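Local coordinates for protein cytochrome c3 (Desulfuromonas acetoxidans, PDB 1HH5) that carries electrons between redox partners in sulfate respiration, using three covalently bound c-type hemes, at residues A1-Y6 and N12-H17; I37-K42 and K46-T51. All blocks are in the same frame, centred on the assembly; numbering follows the deposited sequence. Where two conformers were deposited one is given.

Interaction 1: A1-Y6 and N12-H17; sequences ADVVTY and NVTFDH. With HEC (heme c), chain B.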
ATOM      1  N   ALA A   1      10.229   6.859  -4.054  1.00 31.62           N
ATOM      2  CA  ALA A   1      11.006   5.688  -4.545  1.00 31.05           C
ATOM      3  C   ALA A   1      10.080   4.706  -5.240  1.00 30.73           C
ATOM      4  O   ALA A   1       8.857   4.856  -5.203  1.00 31.30           O
ATOM      5  CB  ALA A   1      11.716   4.998  -3.387  1.00 31.72           C
ATOM      6  N   ASP A   2      10.669   3.697  -5.869  1.00 29.64           N
ATOM      7  CA  ASP A   2       9.901   2.690  -6.582  1.00 28.59           C
ATOM      8  C   ASP A   2       9.416   1.587  -5.652  1.00 27.49           C
ATOM      9  O   ASP A   2       8.370   0.986  -5.882  1.00 26.43           O
ATOM     10  CB  ASP A   2      10.744   2.098  -7.710  1.00 29.70           C
ATOM     11  CG  ASP A   2      11.166   3.142  -8.725  1.00 30.64           C
ATOM     12  OD1 ASP A   2      10.310   3.961  -9.118  1.00 31.18           O
ATOM     13  OD2 ASP A   2      12.344   3.141  -9.136  1.00 31.18           O
ATOM     14  N   VAL A   3      10.184   1.322  -4.602  1.00 26.22           N
ATOM     15  CA  VAL A   3       9.814   0.301  -3.631  1.00 25.14           C
ATOM     16  C   VAL A   3       9.982   0.867  -2.229  1.00 24.10           C
ATOM     17  O   VAL A   3      10.993   1.497  -1.924  1.00 23.14           O
ATOM     18  CB  VAL A   3      10.698  -0.952  -3.758  1.00 25.76           C
ATOM     19  CG1 VAL A   3      10.202  -2.029  -2.801  1.00 26.06           C
ATOM     20  CG2 VAL A   3      10.684  -1.458  -5.188  1.00 25.90           C
ATOM     21  N   VAL A   4       8.982   0.640  -1.382  1.00 22.63           N
ATOM     22  CA  VAL A   4       9.014   1.125  -0.010  1.00 21.77           C
ATOM     23  C   VAL A   4       8.743  -0.023   0.944  1.00 21.70           C
ATOM     24  O   VAL A   4       7.818  -0.804   0.733  1.00 21.92           O
ATOM     25  CB  VAL A   4       7.937   2.203   0.234  1.00 21.84           C
ATOM     26  CG1 VAL A   4       7.994   2.674   1.675  1.00 21.77           C
ATOM     27  CG2 VAL A   4       8.141   3.369  -0.722  1.00 22.76           C
ATOM     28  N   THR A   5       9.549  -0.117   1.993  0.50 20.98           N
ATOM     29  CA  THR A   5       9.384  -1.171   2.982  0.50 20.61           C
ATOM     30  C   THR A   5       9.022  -0.581   4.334  0.50 20.62           C
ATOM     31  O   THR A   5       9.674   0.344   4.813  0.50 20.72           O
ATOM     32  CB  THR A   5      10.671  -2.009   3.132  0.50 20.33           C
ATOM     33  OG1 THR A   5      10.915  -2.725   1.916  0.50 19.40           O
ATOM     34  CG2 THR A   5      10.533  -3.001   4.277  0.50 19.83           C
ATOM     35  N   TYR A   6       7.970  -1.115   4.941  1.00 21.03           N
ATOM     36  CA  TYR A   6       7.537  -0.646   6.236  1.00 21.45           C
ATOM     37  C   TYR A   6       7.903  -1.711   7.261  1.00 23.38           C
ATOM     38  O   TYR A   6       7.176  -2.691   7.441  1.00 23.31           O
ATOM     39  CB  TYR A   6       6.027  -0.401   6.231  1.00 19.73           C
ATOM     40  CG  TYR A   6       5.567   0.566   5.163  1.00 18.35           C
ATOM     41  CD1 TYR A   6       5.651   1.941   5.362  1.00 17.04           C
ATOM     42  CD2 TYR A   6       5.049   0.107   3.948  1.00 17.06           C
ATOM     43  CE1 TYR A   6       5.230   2.843   4.385  1.00 17.16           C
ATOM     44  CE2 TYR A   6       4.624   1.001   2.963  1.00 16.04           C
ATOM     45  CZ  TYR A   6       4.717   2.368   3.190  1.00 16.15           C
ATOM     46  OH  TYR A   6       4.281   3.264   2.235  1.00 16.07           O
ATOM     47  N   ASN A  12       7.499  -7.120   8.217  1.00 18.44           N
ATOM     48  CA  ASN A  12       7.714  -6.078   7.214  1.00 17.91           C
ATOM     49  C   ASN A  12       6.773  -6.127   6.008  1.00 16.72           C
ATOM     50  O   ASN A  12       6.490  -7.195   5.463  1.00 16.72           O
ATOM     51  CB  ASN A  12       9.161  -6.127   6.718  1.00 19.13           C
ATOM     52  CG  ASN A  12      10.159  -5.712   7.786  1.00 20.51           C
ATOM     53  OD1 ASN A  12       9.815  -5.577   8.960  1.00 20.95           O
ATOM     54  ND2 ASN A  12      11.406  -5.513   7.378  1.00 21.44           N
ATOM     55  N   VAL A  13       6.296  -4.956   5.600  1.00 15.23           N
ATOM     56  CA  VAL A  13       5.415  -4.835   4.448  1.00 14.88           C
ATOM     57  C   VAL A  13       6.182  -4.175   3.303  1.00 15.45           C
ATOM     58  O   VAL A  13       6.764  -3.102   3.473  1.00 15.95           O
ATOM     59  CB  VAL A  13       4.171  -3.963   4.767  1.00 14.48           C
ATOM     60  CG1 VAL A  13       3.231  -3.941   3.576  1.00 13.36           C
ATOM     61  CG2 VAL A  13       3.462  -4.495   5.996  1.00 13.74           C
ATOM     62  N   THR A  14       6.186  -4.821   2.144  0.50 15.39           N
ATOM     63  CA  THR A  14       6.874  -4.280   0.979  0.50 15.95           C
ATOM     64  C   THR A  14       5.865  -3.646   0.028  0.50 15.04           C
ATOM     65  O   THR A  14       5.010  -4.333  -0.529  0.50 14.23           O
ATOM     66  CB  THR A  14       7.646  -5.379   0.220  0.50 16.61           C
ATOM     67  OG1 THR A  14       8.660  -5.924   1.070  0.50 19.09           O
ATOM     68  CG2 THR A  14       8.296  -4.809  -1.028  0.50 17.68           C
ATOM     69  N   PHE A  15       5.969  -2.333  -0.146  1.00 14.23           N
ATOM     70  CA  PHE A  15       5.068  -1.605  -1.033  1.00 14.14           C
ATOM     71  C   PHE A  15       5.782  -1.255  -2.326  1.00 13.95           C
ATOM     72  O   PHE A  15       6.614  -0.344  -2.364  1.00 14.51           O
ATOM     73  CB  PHE A  15       4.576  -0.319  -0.363  1.00 12.81           C
ATOM     74  CG  PHE A  15       3.720   0.543  -1.252  1.00 12.14           C
ATOM     75  CD1 PHE A  15       2.696  -0.009  -2.014  1.00 11.78           C
ATOM     76  CD2 PHE A  15       3.918   1.918  -1.296  1.00 10.60           C
ATOM     77  CE1 PHE A  15       1.879   0.797  -2.804  1.00 10.77           C
ATOM     78  CE2 PHE A  15       3.109   2.729  -2.078  1.00 10.95           C
ATOM     79  CZ  PHE A  15       2.088   2.167  -2.837  1.00 11.91           C
ATOM     80  N   ASP A  16       5.456  -1.986  -3.388  1.00 13.67           N
ATOM     81  CA  ASP A  16       6.055  -1.754  -4.691  1.00 13.44           C
ATOM     82  C   ASP A  16       5.284  -0.618  -5.348  1.00 13.03           C
ATOM     83  O   ASP A  16       4.293  -0.830  -6.051  1.00 12.86           O
ATOM     84  CB  ASP A  16       5.980  -3.030  -5.534  1.00 14.10           C
ATOM     85  CG  ASP A  16       6.846  -2.961  -6.772  1.00 15.09           C
ATOM     86  OD1 ASP A  16       7.140  -1.841  -7.238  1.00 14.94           O
ATOM     87  OD2 ASP A  16       7.229  -4.032  -7.282  1.00 16.49           O
ATOM     88  N   HIS A  17       5.747   0.595  -5.079  1.00 13.31           N
ATOM     89  CA  HIS A  17       5.133   1.811  -5.590  1.00 12.93           C
ATOM     90  C   HIS A  17       5.062   1.832  -7.110  1.00 14.25           C
ATOM     91  O   HIS A  17       4.038   2.199  -7.685  1.00 12.78           O
ATOM     92  CB  HIS A  17       5.921   3.014  -5.078  1.00 12.96           C
ATOM     93  CG  HIS A  17       5.309   4.335  -5.421  1.00 13.77           C
ATOM     94  ND1 HIS A  17       5.812   5.194  -6.373  1.00 14.81           N
ATOM     95  CD2 HIS A  17       4.230   4.965  -4.893  1.00 13.41           C
ATOM     96  CE1 HIS A  17       5.044   6.294  -6.389  1.00 14.79           C
ATOM     97  NE2 HIS A  17       4.067   6.209  -5.509  1.00 13.96           N
TER
HETATM   98 FE   HEC B  69       2.663   7.602  -5.217  1.00 14.74          FE
HETATM   99  CHA HEC B  69       4.404   8.611  -2.424  1.00 15.69           C
HETATM  100  CHB HEC B  69       4.323   9.953  -7.091  1.00 16.04           C
HETATM  101  CHC HEC B  69       1.229   6.348  -8.074  1.00 12.92           C
HETATM  102  CHD HEC B  69       0.733   5.596  -3.302  1.00 12.98           C
HETATM  103  NA  HEC B  69       4.028   8.987  -4.828  1.00 16.32           N
HETATM  104  C1A HEC B  69       4.623   9.292  -3.614  1.00 17.79           C
HETATM  105  C2A HEC B  69       5.468  10.467  -3.724  1.00 19.60           C
HETATM  106  C3A HEC B  69       5.449  10.839  -5.031  1.00 18.72           C
HETATM  107  C4A HEC B  69       4.576   9.911  -5.721  1.00 17.67           C
HETATM  108  CMA HEC B  69       6.170  12.046  -5.644  1.00 20.24           C
HETATM  109  CAA HEC B  69       6.103  11.236  -2.563  1.00 23.01           C
HETATM  110  CBA HEC B  69       7.573  11.626  -2.664  1.00 27.23           C
HETATM  111  CGA HEC B  69       8.515  10.451  -2.494  1.00 29.19           C
HETATM  112  O1A HEC B  69       8.435   9.493  -3.292  1.00 30.23           O
HETATM  113  O2A HEC B  69       9.345  10.489  -1.558  1.00 30.43           O
HETATM  114  NB  HEC B  69       2.735   8.059  -7.142  1.00 14.80           N
HETATM  115  C1B HEC B  69       3.448   9.112  -7.752  1.00 15.06           C
HETATM  116  C2B HEC B  69       3.265   9.119  -9.181  1.00 14.72           C
HETATM  117  C3B HEC B  69       2.493   8.036  -9.474  1.00 14.23           C
HETATM  118  C4B HEC B  69       2.121   7.406  -8.209  1.00 13.50           C
HETATM  119  CMB HEC B  69       3.729  10.204 -10.156  1.00 15.54           C
HETATM  120  CAB HEC B  69       2.117   7.570 -10.871  1.00 14.53           C
HETATM  121  CBB HEC B  69       3.317   7.098 -11.690  1.00 15.87           C
HETATM  122  NC  HEC B  69       1.236   6.292  -5.598  1.00 12.72           N
HETATM  123  C1C HEC B  69       0.784   5.852  -6.832  1.00 13.57           C
HETATM  124  C2C HEC B  69      -0.274   4.881  -6.671  1.00 12.52           C
HETATM  125  C3C HEC B  69      -0.480   4.759  -5.315  1.00 12.89           C
HETATM  126  C4C HEC B  69       0.495   5.600  -4.666  1.00 12.04           C
HETATM  127  CMC HEC B  69      -1.029   4.183  -7.798  1.00 13.50           C
HETATM  128  CAC HEC B  69      -1.532   3.916  -4.591  1.00 12.42           C
HETATM  129  CBC HEC B  69      -1.352   2.415  -4.812  1.00 11.55           C
HETATM  130  ND  HEC B  69       2.625   7.159  -3.293  1.00 13.97           N
HETATM  131  C1D HEC B  69       1.741   6.303  -2.650  1.00 13.35           C
HETATM  132  C2D HEC B  69       2.049   6.199  -1.237  1.00 14.19           C
HETATM  133  C3D HEC B  69       3.098   7.014  -0.995  1.00 14.33           C
HETATM  134  C4D HEC B  69       3.451   7.617  -2.275  1.00 14.54           C
HETATM  135  CMD HEC B  69       1.384   5.301  -0.202  1.00 12.68           C
HETATM  136  CAD HEC B  69       3.854   7.137   0.324  1.00 15.42           C
HETATM  137  CBD HEC B  69       5.057   6.196   0.313  1.00 15.79           C
HETATM  138  CGD HEC B  69       5.902   6.309   1.570  1.00 17.98           C
HETATM  139  O1D HEC B  69       5.520   5.736   2.614  1.00 18.34           O
HETATM  140  O2D HEC B  69       6.948   6.986   1.512  1.00 18.82           O
HETATM  141  O   HOH W   1       7.302   4.714  -8.492  1.00 24.33           O

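Interaction 2: I37-K42 and K46-T51; sequences IAIDKK and KDACKT. With HEC (heme c), chain C.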
ATOM      1  N   ILE A  37       2.255  10.296   1.001  1.00 23.06           N
ATOM      2  CA  ILE A  37       1.030   9.896   1.685  1.00 21.91           C
ATOM      3  C   ILE A  37       1.460   9.240   2.991  1.00 21.74           C
ATOM      4  O   ILE A  37       2.156   8.224   2.978  1.00 22.12           O
ATOM      5  CB  ILE A  37       0.221   8.872   0.857  1.00 21.10           C
ATOM      6  CG1 ILE A  37      -0.325   9.532  -0.411  1.00 20.89           C
ATOM      7  CG2 ILE A  37      -0.924   8.317   1.693  1.00 22.14           C
ATOM      8  CD1 ILE A  37      -1.114   8.578  -1.308  1.00 19.46           C
ATOM      9  N   ALA A  38       1.056   9.830   4.111  1.00 20.71           N
ATOM     10  CA  ALA A  38       1.410   9.317   5.431  1.00 20.21           C
ATOM     11  C   ALA A  38       0.824   7.932   5.657  1.00 20.23           C
ATOM     12  O   ALA A  38      -0.395   7.752   5.634  1.00 20.10           O
ATOM     13  CB  ALA A  38       0.914  10.276   6.518  1.00 20.14           C
ATOM     14  N   ILE A  39       1.694   6.957   5.878  1.00 19.26           N
ATOM     15  CA  ILE A  39       1.245   5.593   6.106  1.00 19.80           C
ATOM     16  C   ILE A  39       1.516   5.116   7.526  1.00 19.91           C
ATOM     17  O   ILE A  39       2.659   5.097   7.974  1.00 20.48           O
ATOM     18  CB  ILE A  39       1.933   4.599   5.139  1.00 18.52           C
ATOM     19  CG1 ILE A  39       1.555   4.914   3.690  1.00 18.69           C
ATOM     20  CG2 ILE A  39       1.533   3.168   5.491  1.00 18.64           C
ATOM     21  CD1 ILE A  39       0.060   4.841   3.402  1.00 17.42           C
ATOM     22  N   ASP A  40       0.456   4.743   8.235  1.00 20.91           N
ATOM     23  CA  ASP A  40       0.598   4.212   9.583  1.00 21.30           C
ATOM     24  C   ASP A  40      -0.378   3.048   9.712  1.00 20.80           C
ATOM     25  O   ASP A  40      -1.126   2.755   8.783  1.00 19.31           O
ATOM     26  CB  ASP A  40       0.313   5.278  10.653  1.00 22.64           C
ATOM     27  CG  ASP A  40      -1.164   5.617  10.785  1.00 24.12           C
ATOM     28  OD1 ASP A  40      -1.961   5.284   9.886  1.00 25.18           O
ATOM     29  OD2 ASP A  40      -1.529   6.235  11.805  1.00 26.87           O
ATOM     30  N   LYS A  41      -0.358   2.377  10.855  1.00 20.90           N
ATOM     31  CA  LYS A  41      -1.246   1.244  11.078  1.00 22.07           C
ATOM     32  C   LYS A  41      -2.695   1.549  10.699  1.00 21.73           C
ATOM     33  O   LYS A  41      -3.317   0.799   9.949  1.00 21.92           O
ATOM     34  CB  LYS A  41      -1.173   0.812  12.547  1.00 23.50           C
ATOM     35  CG  LYS A  41      -2.081  -0.349  12.901  1.00 25.70           C
ATOM     36  CD  LYS A  41      -1.918  -0.766  14.359  1.00 27.67           C
ATOM     37  CE  LYS A  41      -2.876  -1.897  14.708  1.00 28.60           C
ATOM     38  NZ  LYS A  41      -2.762  -2.334  16.128  1.00 29.74           N
ATOM     39  N   LYS A  42      -3.231   2.657  11.201  1.00 21.54           N
ATOM     40  CA  LYS A  42      -4.616   3.008  10.912  1.00 22.06           C
ATOM     41  C   LYS A  42      -4.919   3.262   9.436  1.00 21.62           C
ATOM     42  O   LYS A  42      -5.896   2.737   8.904  1.00 21.90           O
ATOM     43  CB  LYS A  42      -5.042   4.215  11.754  1.00 23.45           C
ATOM     44  CG  LYS A  42      -4.982   3.945  13.255  1.00 25.47           C
ATOM     45  CD  LYS A  42      -5.685   5.020  14.070  1.00 26.85           C
ATOM     46  CE  LYS A  42      -7.192   4.979  13.866  1.00 28.24           C
ATOM     47  NZ  LYS A  42      -7.892   6.011  14.685  1.00 28.33           N
ATOM     48  N   LYS A  46      -6.871   0.655   6.463  1.00 18.46           N
ATOM     49  CA  LYS A  46      -8.079   1.250   5.919  1.00 20.10           C
ATOM     50  C   LYS A  46      -7.873   1.743   4.490  1.00 19.83           C
ATOM     51  O   LYS A  46      -7.356   1.014   3.645  1.00 19.29           O
ATOM     52  CB  LYS A  46      -8.560   2.398   6.806  1.00 21.77           C
ATOM     53  CG  LYS A  46      -9.999   2.251   7.257  1.00 25.05           C
ATOM     54  CD  LYS A  46     -10.951   2.240   6.066  1.00 28.20           C
ATOM     55  CE  LYS A  46     -12.386   2.028   6.515  1.00 29.53           C
ATOM     56  NZ  LYS A  46     -12.529   0.728   7.233  1.00 31.97           N
ATOM     57  N   ASP A  47      -8.261   2.990   4.245  1.00 19.80           N
ATOM     58  CA  ASP A  47      -8.206   3.609   2.926  1.00 19.98           C
ATOM     59  C   ASP A  47      -6.877   3.739   2.191  1.00 18.44           C
ATOM     60  O   ASP A  47      -6.865   3.749   0.964  1.00 18.78           O
ATOM     61  CB  ASP A  47      -8.867   4.987   2.996  1.00 22.89           C
ATOM     62  CG  ASP A  47     -10.342   4.906   3.323  1.00 25.59           C
ATOM     63  OD1 ASP A  47     -10.992   3.908   2.944  1.00 27.22           O
ATOM     64  OD2 ASP A  47     -10.857   5.850   3.953  1.00 28.60           O
ATOM     65  N   ALA A  48      -5.765   3.853   2.907  1.00 15.96           N
ATOM     66  CA  ALA A  48      -4.484   3.991   2.219  1.00 15.46           C
ATOM     67  C   ALA A  48      -4.016   2.701   1.540  1.00 15.00           C
ATOM     68  O   ALA A  48      -3.303   2.754   0.536  1.00 13.49           O
ATOM     69  CB  ALA A  48      -3.409   4.499   3.191  1.00 14.45           C
ATOM     70  N   CYS A  49      -4.430   1.549   2.067  1.00 14.62           N
ATOM     71  CA  CYS A  49      -4.008   0.268   1.495  1.00 14.71           C
ATOM     72  C   CYS A  49      -5.062  -0.836   1.369  1.00 14.59           C
ATOM     73  O   CYS A  49      -5.445  -1.239   0.264  1.00 14.26           O
ATOM     74  CB  CYS A  49      -2.848  -0.310   2.313  1.00 14.50           C
ATOM     75  SG  CYS A  49      -1.350   0.716   2.426  1.00 13.44           S
ATOM     76  N   LYS A  50      -5.503  -1.334   2.519  1.00 14.65           N
ATOM     77  CA  LYS A  50      -6.448  -2.444   2.594  1.00 16.21           C
ATOM     78  C   LYS A  50      -7.781  -2.296   1.857  1.00 15.59           C
ATOM     79  O   LYS A  50      -8.200  -3.201   1.131  1.00 14.74           O
ATOM     80  CB  LYS A  50      -6.704  -2.778   4.068  1.00 17.88           C
ATOM     81  CG  LYS A  50      -7.502  -4.044   4.308  1.00 20.88           C
ATOM     82  CD  LYS A  50      -7.627  -4.299   5.799  1.00 22.47           C
ATOM     83  CE  LYS A  50      -8.577  -5.439   6.092  1.00 24.20           C
ATOM     84  NZ  LYS A  50      -8.146  -6.705   5.433  1.00 26.21           N
ATOM     85  N   THR A  51      -8.455  -1.169   2.046  1.00 15.92           N
ATOM     86  CA  THR A  51      -9.741  -0.961   1.390  1.00 16.13           C
ATOM     87  C   THR A  51      -9.710  -1.224  -0.115  1.00 15.50           C
ATOM     88  O   THR A  51     -10.584  -1.901  -0.643  1.00 15.29           O
ATOM     89  CB  THR A  51     -10.269   0.462   1.637  1.00 16.55           C
ATOM     90  OG1 THR A  51     -10.358   0.692   3.046  1.00 16.61           O
ATOM     91  CG2 THR A  51     -11.653   0.627   1.018  1.00 17.39           C
TER
HETATM   92 FE   HEC C  70      -1.723  -2.839  -3.155  1.00 12.06          FE
HETATM   93  CHA HEC C  70      -1.122  -5.822  -4.717  1.00 13.46           C
HETATM   94  CHB HEC C  70       0.677  -3.629  -0.771  1.00 11.06           C
HETATM   95  CHC HEC C  70      -2.247   0.149  -1.629  1.00  9.56           C
HETATM   96  CHD HEC C  70      -4.147  -2.085  -5.449  1.00 11.76           C
HETATM   97  NA  HEC C  70      -0.506  -4.363  -2.822  1.00 11.83           N
HETATM   98  C1A HEC C  70      -0.414  -5.543  -3.554  1.00 13.31           C
HETATM   99  C2A HEC C  70       0.487  -6.476  -2.894  1.00 14.51           C
HETATM  100  C3A HEC C  70       0.994  -5.873  -1.790  1.00 13.16           C
HETATM  101  C4A HEC C  70       0.409  -4.553  -1.765  1.00 12.11           C
HETATM  102  CMA HEC C  70       1.922  -6.483  -0.738  1.00 12.86           C
HETATM  103  CAA HEC C  70       0.647  -7.912  -3.290  1.00 18.01           C
HETATM  104  CBA HEC C  70       1.941  -8.316  -3.977  1.00 23.63           C
HETATM  105  CGA HEC C  70       2.279  -7.444  -5.163  1.00 25.79           C
HETATM  106  O1A HEC C  70       2.990  -6.432  -4.976  1.00 28.74           O
HETATM  107  O2A HEC C  70       1.827  -7.768  -6.281  1.00 29.40           O
HETATM  108  NB  HEC C  70      -0.957  -1.957  -1.562  1.00  9.66           N
HETATM  109  C1B HEC C  70       0.017  -2.405  -0.678  1.00 10.60           C
HETATM  110  C2B HEC C  70       0.287  -1.424   0.347  1.00  9.09           C
HETATM  111  C3B HEC C  70      -0.472  -0.347   0.068  1.00  8.72           C
HETATM  112  C4B HEC C  70      -1.260  -0.687  -1.104  1.00 10.22           C
HETATM  113  CMB HEC C  70       1.118  -1.657   1.599  1.00  9.62           C
HETATM  114  CAB HEC C  70      -0.548   0.989   0.805  1.00  8.63           C
HETATM  115  CBB HEC C  70       0.798   1.685   0.975  1.00  8.03           C
HETATM  116  NC  HEC C  70      -2.993  -1.331  -3.410  1.00 10.44           N
HETATM  117  C1C HEC C  70      -3.086  -0.179  -2.681  1.00 10.97           C
HETATM  118  C2C HEC C  70      -4.154   0.673  -3.189  1.00 10.41           C
HETATM  119  C3C HEC C  70      -4.710   0.043  -4.269  1.00 11.24           C
HETATM  120  C4C HEC C  70      -3.971  -1.192  -4.405  1.00 11.46           C
HETATM  121  CMC HEC C  70      -4.585   1.986  -2.572  1.00 11.70           C
HETATM  122  CAC HEC C  70      -5.863   0.457  -5.189  1.00 11.94           C
HETATM  123  CBC HEC C  70      -6.206   1.940  -5.295  1.00 11.90           C
HETATM  124  ND  HEC C  70      -2.456  -3.723  -4.728  1.00 11.86           N
HETATM  125  C1D HEC C  70      -3.394  -3.238  -5.625  1.00 12.51           C
HETATM  126  C2D HEC C  70      -3.537  -4.133  -6.764  1.00 14.22           C
HETATM  127  C3D HEC C  70      -2.804  -5.212  -6.478  1.00 15.31           C
HETATM  128  C4D HEC C  70      -2.084  -4.962  -5.257  1.00 14.06           C
HETATM  129  CMD HEC C  70      -4.322  -3.932  -8.066  1.00 14.38           C
HETATM  130  CAD HEC C  70      -2.949  -6.501  -7.253  1.00 19.76           C
HETATM  131  CBD HEC C  70      -1.838  -6.821  -8.209  1.00 23.51           C
HETATM  132  CGD HEC C  70      -2.291  -7.773  -9.291  1.00 26.61           C
HETATM  133  O1D HEC C  70      -3.043  -8.715  -8.966  1.00 28.44           O
HETATM  134  O2D HEC C  70      -1.895  -7.582 -10.461  1.00 28.49           O

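Interaction 1: A1-Y6 and N12-H17
Tyr6 and Phe15 lie side by side across an antiparallel beta hairpin, and their side chains point the same way. With Val4 and Val13 they form the hairpin face that packs on the hemes. Phe15 CB comes up at the edge of the Tyr6 ring, 3.6 Å from CE2. Val4 CG1 sits over one face of that ring, near its rim. The tyrosine slants back toward its strand's start, and its OH donates a hydrogen bond of 2.8 Å to propionate oxygen O1D of the chain B heme c. Phe15 has CG anti to its backbone N (chi1 176°). This sends the ring obliquely forward, toward the same heme, with CE2 3.6 Å from methyl carbon CMD. Its ring also meets that of His20 edge-to-face.

Tyr6 and Phe15 are diagonal neighbours here. Tyr6 and Val13 form one hydrogen-bonded pair, with Tyr6 N to Val13 O at 2.7 Å. Val4 and Phe15 form the next, with Phe15 N to Val4 O at 2.6 Å. Just beyond, His17 NE2 binds the heme iron at 2.0 Å, and His30 is the second axial ligand. His17 ND1 donates to a water 2.6 Å away. That water also donates to Asp2 OD1, which forms a salt bridge with Lys18.

Strand 13-16 leads directly into helix 17-24, where Asp16 OD1 caps Ala19 N. At the other end of that strand, Val13 packs on His66.

Interaction 2: I37-K42 and K46-T51
Ile39 has both side-chain torsions near -60° (chi1 -63°, chi2 -60°), and this bend swings CD1 across to Ala48. The contact leads into the CXXCH heme-attachment motif formed by Cys49, Cys52 and His53. Ile39 CD1 meets Ala48 CB at 3.5 Å, tighter than a usual carbon contact. The same methyl lies 4.5 Å from Cys49 SG and 4.0 Å from CBB of the chain C heme c. It thus packs tightly on the residue before the motif, and more loosely on its first cysteine and the heme substituent that the cysteine holds.

A type I beta turn from Lys46 to Cys49 presents Ala48 CB toward the isoleucine. The turn is followed by helix 50-53, with Cys49 at its N-cap position. Thr51 N donates to Lys46 O at 2.9 Å, which ties the turn to the start of the helix. At the other end of the contact, Lys46 CB lies 3.4 Å from Lys42 O. The short helix 41-44 begins after Asp40, whose OD1 caps Ser43 N. Ile39 and Cys49 both pack on Ala44 of this helix. His45, in the three-residue link that joins the segments along the chain, is an axial ligand of another heme.

Cys49 SG makes the thioether to the porphyrin substituent and is bonded to heme CAB at 1.8 Å.

In the fold
The two contacts lie on opposite sides of the chain's centre, with hemes packed against both. Interaction 1 is the larger and partly buried. It is a regular hairpin whose backbone bonds pair the strands, and its aromatic face lies against the hemes. Interaction 2 is a small surface contact between loops that lead into short helices. No clear hydrogen bond crosses it, and a few apolar carbons do the work. Their links to heme also differ: 12-17 supplies an axial histidine to one iron, while 46-51 supplies a thioether to another heme. They share no strand or helix, yet they touch where Tyr6 OH packs 3.5 Å from Ile39 CG1.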